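Local coordinates for aldehyde dehydrogenase (PDB 3I44), which probably oxidises aldehydes to carboxylic acids with NAD(P)+ as cofactor, as other members of the aldehyde dehydrogenase family do, at residues His41-Ile46 with Ile57-Thr62; Leu194-Ile199 with Leu223-Gly228. The protein carries 1 engineered substitution. One frame throughout, in Å; residues are numbered along the deposited sequence.

Contact 1 of 2, residues His41-Ile46 with Ile57-Thr62. With NA (sodium ion), chain B.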
ATOM      1  N   HIS A  41      20.055 -19.274  21.961  1.00 35.74           N
ATOM      2  CA  HIS A  41      20.133 -17.846  22.335  1.00 34.08           C
ATOM      3  C   HIS A  41      18.940 -17.624  23.250  1.00 33.82           C
ATOM      4  O   HIS A  41      17.850 -17.270  22.797  1.00 31.50           O
ATOM      5  CB  HIS A  41      20.115 -16.928  21.104  1.00 34.32           C
ATOM      6  CG  HIS A  41      20.400 -15.486  21.407  1.00 33.45           C
ATOM      7  ND1 HIS A  41      20.262 -14.488  20.469  1.00 34.16           N
ATOM      8  CD2 HIS A  41      20.784 -14.871  22.552  1.00 34.22           C
ATOM      9  CE1 HIS A  41      20.553 -13.324  21.021  1.00 34.14           C
ATOM     10  NE2 HIS A  41      20.906 -13.530  22.279  1.00 34.10           N
ATOM     11  N   ASP A  42      19.151 -17.938  24.533  1.00 33.20           N
ATOM     12  CA  ASP A  42      18.079 -18.005  25.540  1.00 33.01           C
ATOM     13  C   ASP A  42      17.564 -16.618  25.920  1.00 32.04           C
ATOM     14  O   ASP A  42      18.331 -15.649  25.989  1.00 30.78           O
ATOM     15  CB  ASP A  42      18.555 -18.707  26.805  1.00 32.93           C
ATOM     16  CG  ASP A  42      18.598 -20.228  26.671  1.00 35.90           C
ATOM     17  OD1 ASP A  42      18.422 -20.747  25.539  1.00 38.16           O
ATOM     18  OD2 ASP A  42      18.817 -20.915  27.718  1.00 33.72           O
ATOM     19  N   LEU A  43      16.260 -16.525  26.140  1.00 31.33           N
ATOM     20  CA  LEU A  43      15.673 -15.298  26.670  1.00 31.73           C
ATOM     21  C   LEU A  43      14.579 -15.698  27.636  1.00 30.97           C
ATOM     22  O   LEU A  43      13.747 -16.568  27.346  1.00 29.28           O
ATOM     23  CB  LEU A  43      15.147 -14.384  25.546  1.00 32.08           C
ATOM     24  CG  LEU A  43      14.522 -13.045  25.991  1.00 34.00           C
ATOM     25  CD1 LEU A  43      15.526 -12.136  26.696  1.00 35.10           C
ATOM     26  CD2 LEU A  43      13.914 -12.316  24.785  1.00 34.33           C
ATOM     27  N   TYR A  44      14.618 -15.110  28.820  1.00 31.15           N
ATOM     28  CA  TYR A  44      13.586 -15.377  29.796  1.00 32.02           C
ATOM     29  C   TYR A  44      12.387 -14.515  29.437  1.00 31.08           C
ATOM     30  O   TYR A  44      12.544 -13.336  29.065  1.00 31.69           O
ATOM     31  CB  TYR A  44      14.061 -15.050  31.210  1.00 33.06           C
ATOM     32  CG  TYR A  44      14.996 -16.092  31.772  1.00 37.87           C
ATOM     33  CD1 TYR A  44      14.699 -17.450  31.658  1.00 41.47           C
ATOM     34  CD2 TYR A  44      16.181 -15.727  32.421  1.00 44.58           C
ATOM     35  CE1 TYR A  44      15.547 -18.423  32.150  1.00 45.04           C
ATOM     36  CE2 TYR A  44      17.051 -16.715  32.944  1.00 46.95           C
ATOM     37  CZ  TYR A  44      16.712 -18.061  32.800  1.00 48.22           C
ATOM     38  OH  TYR A  44      17.519 -19.075  33.289  1.00 52.56           O
ATOM     39  N   VAL A  45      11.208 -15.116  29.529  1.00 29.83           N
ATOM     40  CA  VAL A  45       9.969 -14.380  29.492  1.00 28.68           C
ATOM     41  C   VAL A  45       9.624 -14.001  30.932  1.00 28.46           C
ATOM     42  O   VAL A  45       9.496 -14.881  31.775  1.00 28.07           O
ATOM     43  CB  VAL A  45       8.833 -15.228  28.879  1.00 28.82           C
ATOM     44  CG1 VAL A  45       7.541 -14.438  28.827  1.00 26.72           C
ATOM     45  CG2 VAL A  45       9.227 -15.707  27.488  1.00 26.79           C
ATOM     46  N   ILE A  46       9.461 -12.699  31.201  1.00 27.66           N
ATOM     47  CA  ILE A  46       9.124 -12.227  32.539  1.00 27.71           C
ATOM     48  C   ILE A  46       7.604 -12.096  32.742  1.00 28.03           C
ATOM     49  O   ILE A  46       6.892 -11.594  31.867  1.00 28.21           O
ATOM     50  CB  ILE A  46       9.810 -10.866  32.839  1.00 28.29           C
ATOM     51  CG1 ILE A  46      11.343 -10.995  32.765  1.00 29.39           C
ATOM     52  CG2 ILE A  46       9.406 -10.309  34.213  1.00 26.21           C
ATOM     53  CD1 ILE A  46      11.920 -12.131  33.588  1.00 31.68           C
ATOM     54  N   ILE A  57      12.660 -18.958  26.257  1.00 28.31           N
ATOM     55  CA  ILE A  57      12.517 -19.141  24.808  1.00 27.86           C
ATOM     56  C   ILE A  57      13.855 -18.944  24.112  1.00 27.75           C
ATOM     57  O   ILE A  57      14.824 -18.500  24.730  1.00 29.25           O
ATOM     58  CB  ILE A  57      11.467 -18.146  24.195  1.00 26.89           C
ATOM     59  CG1 ILE A  57      11.852 -16.688  24.468  1.00 26.28           C
ATOM     60  CG2 ILE A  57      10.096 -18.478  24.724  1.00 25.10           C
ATOM     61  CD1 ILE A  57      11.250 -15.691  23.469  1.00 25.32           C
ATOM     62  N   SER A  58      13.897 -19.254  22.818  1.00 27.75           N
ATOM     63  CA  SER A  58      15.074 -19.019  21.988  1.00 26.82           C
ATOM     64  C   SER A  58      14.827 -17.831  21.080  1.00 27.31           C
ATOM     65  O   SER A  58      13.743 -17.724  20.504  1.00 28.21           O
ATOM     66  CB  SER A  58      15.378 -20.237  21.121  1.00 26.67           C
ATOM     67  OG  SER A  58      15.669 -21.367  21.903  1.00 26.87           O
ATOM     68  N   LEU A  59      15.816 -16.941  20.965  1.00 27.23           N
ATOM     69  CA  LEU A  59      15.840 -15.892  19.947  1.00 27.48           C
ATOM     70  C   LEU A  59      16.489 -16.467  18.707  1.00 28.34           C
ATOM     71  O   LEU A  59      17.673 -16.831  18.720  1.00 27.41           O
ATOM     72  CB  LEU A  59      16.620 -14.650  20.437  1.00 27.55           C
ATOM     73  CG  LEU A  59      15.915 -13.880  21.558  1.00 28.06           C
ATOM     74  CD1 LEU A  59      16.738 -12.658  22.070  1.00 30.02           C
ATOM     75  CD2 LEU A  59      14.494 -13.438  21.121  1.00 27.18           C
ATOM     76  N   GLY A  60      15.712 -16.567  17.636  1.00 28.74           N
ATOM     77  CA  GLY A  60      16.187 -17.180  16.398  1.00 29.08           C
ATOM     78  C   GLY A  60      17.196 -16.334  15.652  1.00 29.35           C
ATOM     79  O   GLY A  60      17.351 -15.140  15.913  1.00 28.69           O
ATOM     80  N   SER A  61      17.889 -16.973  14.721  1.00 29.89           N
ATOM     81  CA  SER A  61      18.888 -16.311  13.865  1.00 30.40           C
ATOM     82  C   SER A  61      18.338 -16.257  12.465  1.00 30.29           C
ATOM     83  O   SER A  61      17.263 -16.787  12.210  1.00 30.06           O
ATOM     84  CB  SER A  61      20.187 -17.145  13.829  1.00 30.59           C
ATOM     85  OG  SER A  61      19.916 -18.448  13.307  1.00 30.09           O
ATOM     86  N   THR A  62      19.106 -15.681  11.548  1.00 30.25           N
ATOM     87  CA  THR A  62      18.726 -15.652  10.148  1.00 30.39           C
ATOM     88  C   THR A  62      18.604 -17.034   9.522  1.00 30.90           C
ATOM     89  O   THR A  62      17.739 -17.224   8.648  1.00 31.60           O
ATOM     90  CB  THR A  62      19.671 -14.771   9.281  1.00 30.69           C
ATOM     91  OG1 THR A  62      20.969 -15.334   9.289  1.00 29.58           O
ATOM     92  CG2 THR A  62      19.747 -13.344   9.788  1.00 29.85           C
TER
HETATM   93 NA    NA B 477       6.591 -10.885  29.486  1.00 24.91          NA
HETATM   94  O   HOH W   1      18.057 -21.113  22.927  1.00 34.41           O
HETATM   95  O   HOH W   2       9.214 -10.772  29.101  1.00 28.12           O
HETATM   96  O   HOH W   3       7.159  -9.019  30.039  1.00 30.80           O

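Contact 2 of 2, residues Leu194-Ile199 with Leu223-Gly228. With NA (sodium ion), chain B.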
ATOM      1  N   LEU A 194       5.344 -16.460  11.156  1.00 19.68           N
ATOM      2  CA  LEU A 194       4.995 -15.566  12.254  1.00 19.88           C
ATOM      3  C   LEU A 194       6.179 -15.439  13.223  1.00 20.68           C
ATOM      4  O   LEU A 194       6.764 -16.459  13.644  1.00 20.64           O
ATOM      5  CB  LEU A 194       3.777 -16.100  13.003  1.00 20.22           C
ATOM      6  CG  LEU A 194       3.399 -15.419  14.342  1.00 20.51           C
ATOM      7  CD1 LEU A 194       2.974 -13.990  14.118  1.00 20.22           C
ATOM      8  CD2 LEU A 194       2.323 -16.205  15.098  1.00 20.18           C
ATOM      9  N   LYS A 195       6.548 -14.204  13.533  1.00 20.55           N
ATOM     10  CA  LYS A 195       7.452 -13.920  14.663  1.00 21.35           C
ATOM     11  C   LYS A 195       6.676 -13.157  15.716  1.00 20.97           C
ATOM     12  O   LYS A 195       6.397 -11.963  15.535  1.00 18.76           O
ATOM     13  CB  LYS A 195       8.664 -13.082  14.224  1.00 21.37           C
ATOM     14  CG  LYS A 195       9.692 -12.877  15.362  1.00 23.76           C
ATOM     15  CD  LYS A 195      10.488 -11.589  15.235  1.00 24.31           C
ATOM     16  CE  LYS A 195       9.716 -10.403  15.787  1.00 24.99           C
ATOM     17  NZ  LYS A 195       9.422 -10.516  17.251  1.00 25.46           N
ATOM     18  N   PRO A 196       6.330 -13.824  16.839  1.00 21.64           N
ATOM     19  CA  PRO A 196       5.579 -13.028  17.810  1.00 21.69           C
ATOM     20  C   PRO A 196       6.496 -12.169  18.667  1.00 22.45           C
ATOM     21  O   PRO A 196       7.710 -12.163  18.445  1.00 22.85           O
ATOM     22  CB  PRO A 196       4.879 -14.090  18.656  1.00 21.85           C
ATOM     23  CG  PRO A 196       5.765 -15.256  18.561  1.00 20.69           C
ATOM     24  CD  PRO A 196       6.279 -15.255  17.175  1.00 21.43           C
ATOM     25  N   SER A 197       5.920 -11.445  19.630  1.00 22.38           N
ATOM     26  CA  SER A 197       6.707 -10.591  20.495  1.00 22.78           C
ATOM     27  C   SER A 197       7.527 -11.435  21.451  1.00 23.08           C
ATOM     28  O   SER A 197       7.023 -12.379  22.048  1.00 23.11           O
ATOM     29  CB  SER A 197       5.821  -9.648  21.263  1.00 22.82           C
ATOM     30  OG  SER A 197       6.580  -8.983  22.265  1.00 26.23           O
ATOM     31  N   GLU A 198       8.795 -11.086  21.592  1.00 24.04           N
ATOM     32  CA  GLU A 198       9.702 -11.867  22.423  1.00 25.12           C
ATOM     33  C   GLU A 198       9.420 -11.633  23.911  1.00 25.20           C
ATOM     34  O   GLU A 198       9.791 -12.451  24.734  1.00 25.93           O
ATOM     35  CB  GLU A 198      11.185 -11.597  22.067  1.00 25.78           C
ATOM     36  CG  GLU A 198      11.717 -10.228  22.469  1.00 26.20           C
ATOM     37  CD  GLU A 198      11.448  -9.125  21.461  1.00 29.26           C
ATOM     38  OE1 GLU A 198      10.551  -9.241  20.584  1.00 30.77           O
ATOM     39  OE2 GLU A 198      12.151  -8.114  21.563  1.00 32.89           O
ATOM     40  N   ILE A 199       8.718 -10.554  24.261  1.00 25.75           N
ATOM     41  CA  ILE A 199       8.313 -10.378  25.654  1.00 25.86           C
ATOM     42  C   ILE A 199       6.958 -11.001  25.995  1.00 26.17           C
ATOM     43  O   ILE A 199       6.618 -11.053  27.173  1.00 26.31           O
ATOM     44  CB  ILE A 199       8.417  -8.916  26.140  1.00 26.77           C
ATOM     45  CG1 ILE A 199       7.315  -8.054  25.596  1.00 26.12           C
ATOM     46  CG2 ILE A 199       9.834  -8.273  25.774  1.00 26.18           C
ATOM     47  CD1 ILE A 199       7.307  -6.638  26.213  1.00 30.75           C
ATOM     48  N   LEU A 223       6.334 -20.755  13.060  1.00 21.71           N
ATOM     49  CA  LEU A 223       6.581 -19.809  14.132  1.00 22.34           C
ATOM     50  C   LEU A 223       8.051 -19.878  14.546  1.00 22.15           C
ATOM     51  O   LEU A 223       8.562 -20.965  14.866  1.00 21.28           O
ATOM     52  CB  LEU A 223       5.639 -20.052  15.342  1.00 21.71           C
ATOM     53  CG  LEU A 223       5.814 -19.088  16.554  1.00 21.97           C
ATOM     54  CD1 LEU A 223       4.561 -19.013  17.430  1.00 20.26           C
ATOM     55  CD2 LEU A 223       7.001 -19.500  17.434  1.00 19.50           C
ATOM     56  N   ILE A 224       8.719 -18.733  14.475  1.00 22.28           N
ATOM     57  CA  ILE A 224      10.057 -18.574  15.032  1.00 24.10           C
ATOM     58  C   ILE A 224      10.028 -17.385  15.987  1.00 24.09           C
ATOM     59  O   ILE A 224       9.370 -16.382  15.710  1.00 24.73           O
ATOM     60  CB  ILE A 224      11.158 -18.355  13.949  1.00 25.04           C
ATOM     61  CG1 ILE A 224      10.872 -17.095  13.119  1.00 26.65           C
ATOM     62  CG2 ILE A 224      11.297 -19.604  13.087  1.00 25.01           C
ATOM     63  CD1 ILE A 224      11.923 -16.757  12.085  1.00 31.57           C
ATOM     64  N   ASN A 225      10.680 -17.514  17.133  1.00 24.25           N
ATOM     65  CA  ASN A 225      10.834 -16.380  18.049  1.00 24.24           C
ATOM     66  C   ASN A 225      12.074 -15.593  17.677  1.00 25.16           C
ATOM     67  O   ASN A 225      12.955 -16.087  16.949  1.00 23.46           O
ATOM     68  CB  ASN A 225      10.892 -16.849  19.506  1.00 24.35           C
ATOM     69  CG  ASN A 225       9.546 -17.325  20.017  1.00 24.40           C
ATOM     70  OD1 ASN A 225       9.420 -18.416  20.586  1.00 26.64           O
ATOM     71  ND2 ASN A 225       8.522 -16.524  19.782  1.00 22.97           N
ATOM     72  N   GLY A 226      12.125 -14.338  18.119  1.00 26.21           N
ATOM     73  CA  GLY A 226      13.251 -13.501  17.786  1.00 26.48           C
ATOM     74  C   GLY A 226      12.922 -12.078  18.094  1.00 27.55           C
ATOM     75  O   GLY A 226      11.798 -11.793  18.536  1.00 26.98           O
ATOM     76  N   ASP A 227      13.884 -11.184  17.850  1.00 28.33           N
ATOM     77  CA  ASP A 227      13.686  -9.759  18.137  1.00 29.91           C
ATOM     78  C   ASP A 227      13.461  -8.972  16.868  1.00 30.07           C
ATOM     79  O   ASP A 227      13.517  -9.525  15.771  1.00 29.48           O
ATOM     80  CB  ASP A 227      14.840  -9.191  18.998  1.00 30.30           C
ATOM     81  CG  ASP A 227      16.143  -8.956  18.226  1.00 33.37           C
ATOM     82  OD1 ASP A 227      16.320  -9.392  17.062  1.00 33.10           O
ATOM     83  OD2 ASP A 227      17.012  -8.287  18.830  1.00 40.44           O
ATOM     84  N   GLY A 228      13.198  -7.678  17.014  1.00 31.34           N
ATOM     85  CA  GLY A 228      12.955  -6.829  15.855  1.00 32.16           C
ATOM     86  C   GLY A 228      14.205  -6.580  15.040  1.00 32.76           C
ATOM     87  O   GLY A 228      14.201  -6.676  13.803  1.00 32.61           O
TER
HETATM   88 NA    NA B 477       6.591 -10.885  29.486  1.00 24.91          NA
HETATM   89  O   HOH W   4       9.627 -13.890  19.648  1.00 22.22           O
HETATM   90  O   HOH W   3       7.159  -9.019  30.039  1.00 30.80           O
HETATM   91  O   HOH W   2       9.214 -10.772  29.101  1.00 28.12           O

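Contact 1 of 2, residues His41-Ile46 with Ile57-Thr62
Leu59 lies against the His41 imidazole and sets its CD1 methyl over one ring face, 4.2 Å from the ring centroid and 18° off the normal, a CH-pi contact displaced toward the rim. Leu59 CB also comes near the ring, 3.6 Å from His41 ND1. With CG of His41 anti to the backbone N (chi1 -171°), the imidazole crosses the leucine side chain at a slant. NE2 is modelled with a link to an unidentified atom, probably from the crystallisation liquor, so that end of the ring is best read with caution. Leu59 also turns to Leu43: its CD2 sits 3.9 Å from CD2 of that residue, while Leu43 CB rests near both Leu59 CG and Ile57 CG1. Farther along, Val45 CG2 packs 4.0 Å from Ile57 CG2, the two side chains crossing at about a right angle. Ile57 holds CG1 between its backbone N and carbonyl carbon (chi1 58°), which brings that carbon to the Leu43 carbonyl.

The backbones pair as antiparallel strands. Leu43 and Ile57 form a hydrogen-bonded pair, N to O in both directions at 2.8 Å. Asp42 and Ser58 are the adjoining non-hydrogen-bonded pair, and beyond the strand Leu59 N donates to His41 O over 2.8 Å. A water bridges Asp42 OD1, Ser58 OG and His41 N; Arg26 holds the same two side chains, by a salt bridge to Asp42 and through its carbonyl to Ser58. Ile46 gives its carbonyl to the sodium ion.

This is the open end of the hairpin 42-47/52-58. Strand 42-47 is the outermost of its four-stranded sheet in this chain, with strand 23-30 beyond 52-58. Past Ser58 the chain leads through Ser61, the N-cap, into helix 62-79.

Contact 2 of 2, residues Leu194-Ile199 with Leu223-Gly228
The Asn225 amide meets the Pro196 ring by its nitrogen end, Asn225 ND2 standing 3.3 Å from Pro196 CG, and the two side chains cross at about a right angle. Leu223 covers the same proline from another direction, its CG 3.9 Å from Pro196 CD. The carboxylates of Glu198 and Asp227 are turned 69° apart and do not pair: Glu198 OE2 rests against Asp227 CB instead, and Asp227 OD1 caps the N of Asn230. A water joins Asn225 ND2, Gly226 N and the Pro196 carbonyl, tying the two loops together beside the amide.

Lys195 carries the polar part. Its chain bends at chi3 (82°) and chi4 (63°), curling over Gly226 so that NZ reaches two carbonyls, Gly226 O at 3.0 Å and Pro196 O at 2.7 Å. It comes to both from above the carbonyl plane. Glu198 OE1 is a long salt-bridge partner of Lys195 NZ at 3.7 Å, and the two acceptors probably favour the charged amine. The Lys-Pro-Ser-Glu sequence is a family hallmark; in relatives it lies beside the adenosine ribose of the cofactor, consistent with its place here.

Leu194 and Leu223 pair as parallel strands, Ile224 N bonding to Leu194 O at 3.1 Å. Strand 191-195 thus runs beside 221-223 in the Rossmann-type sheet, joined by the crossover through helix 202-213, whose Ala204 touches Pro196 and Leu223. Val231 of helix 228-237 covers Lys195 and Ile224, and Phe28 of strand 23-30 lies on Ile224 and Asn225.

From the N terminus, contact 1 comes first and closes the short hairpin between strands 42-47 and 52-58; contact 2 follows in series, closing the longer loop that carries helix 202-213. Neither encloses the other, yet they meet in space, with centres about 9 Å apart. Gly60 N probably hydrogen-bonds to Asn225 O at 2.9 Å, and Leu59 CD2 packs on Gly226 CA. The four-stranded N-terminal sheet is thereby laid against the edge of the cofactor-domain sheet. A sodium ion spans both contacts, bound by the carbonyls of Ile46 and Ile199, with the main-chain carbonyl of Glu112, in helix 102-113, as third protein ligand and waters completing the site.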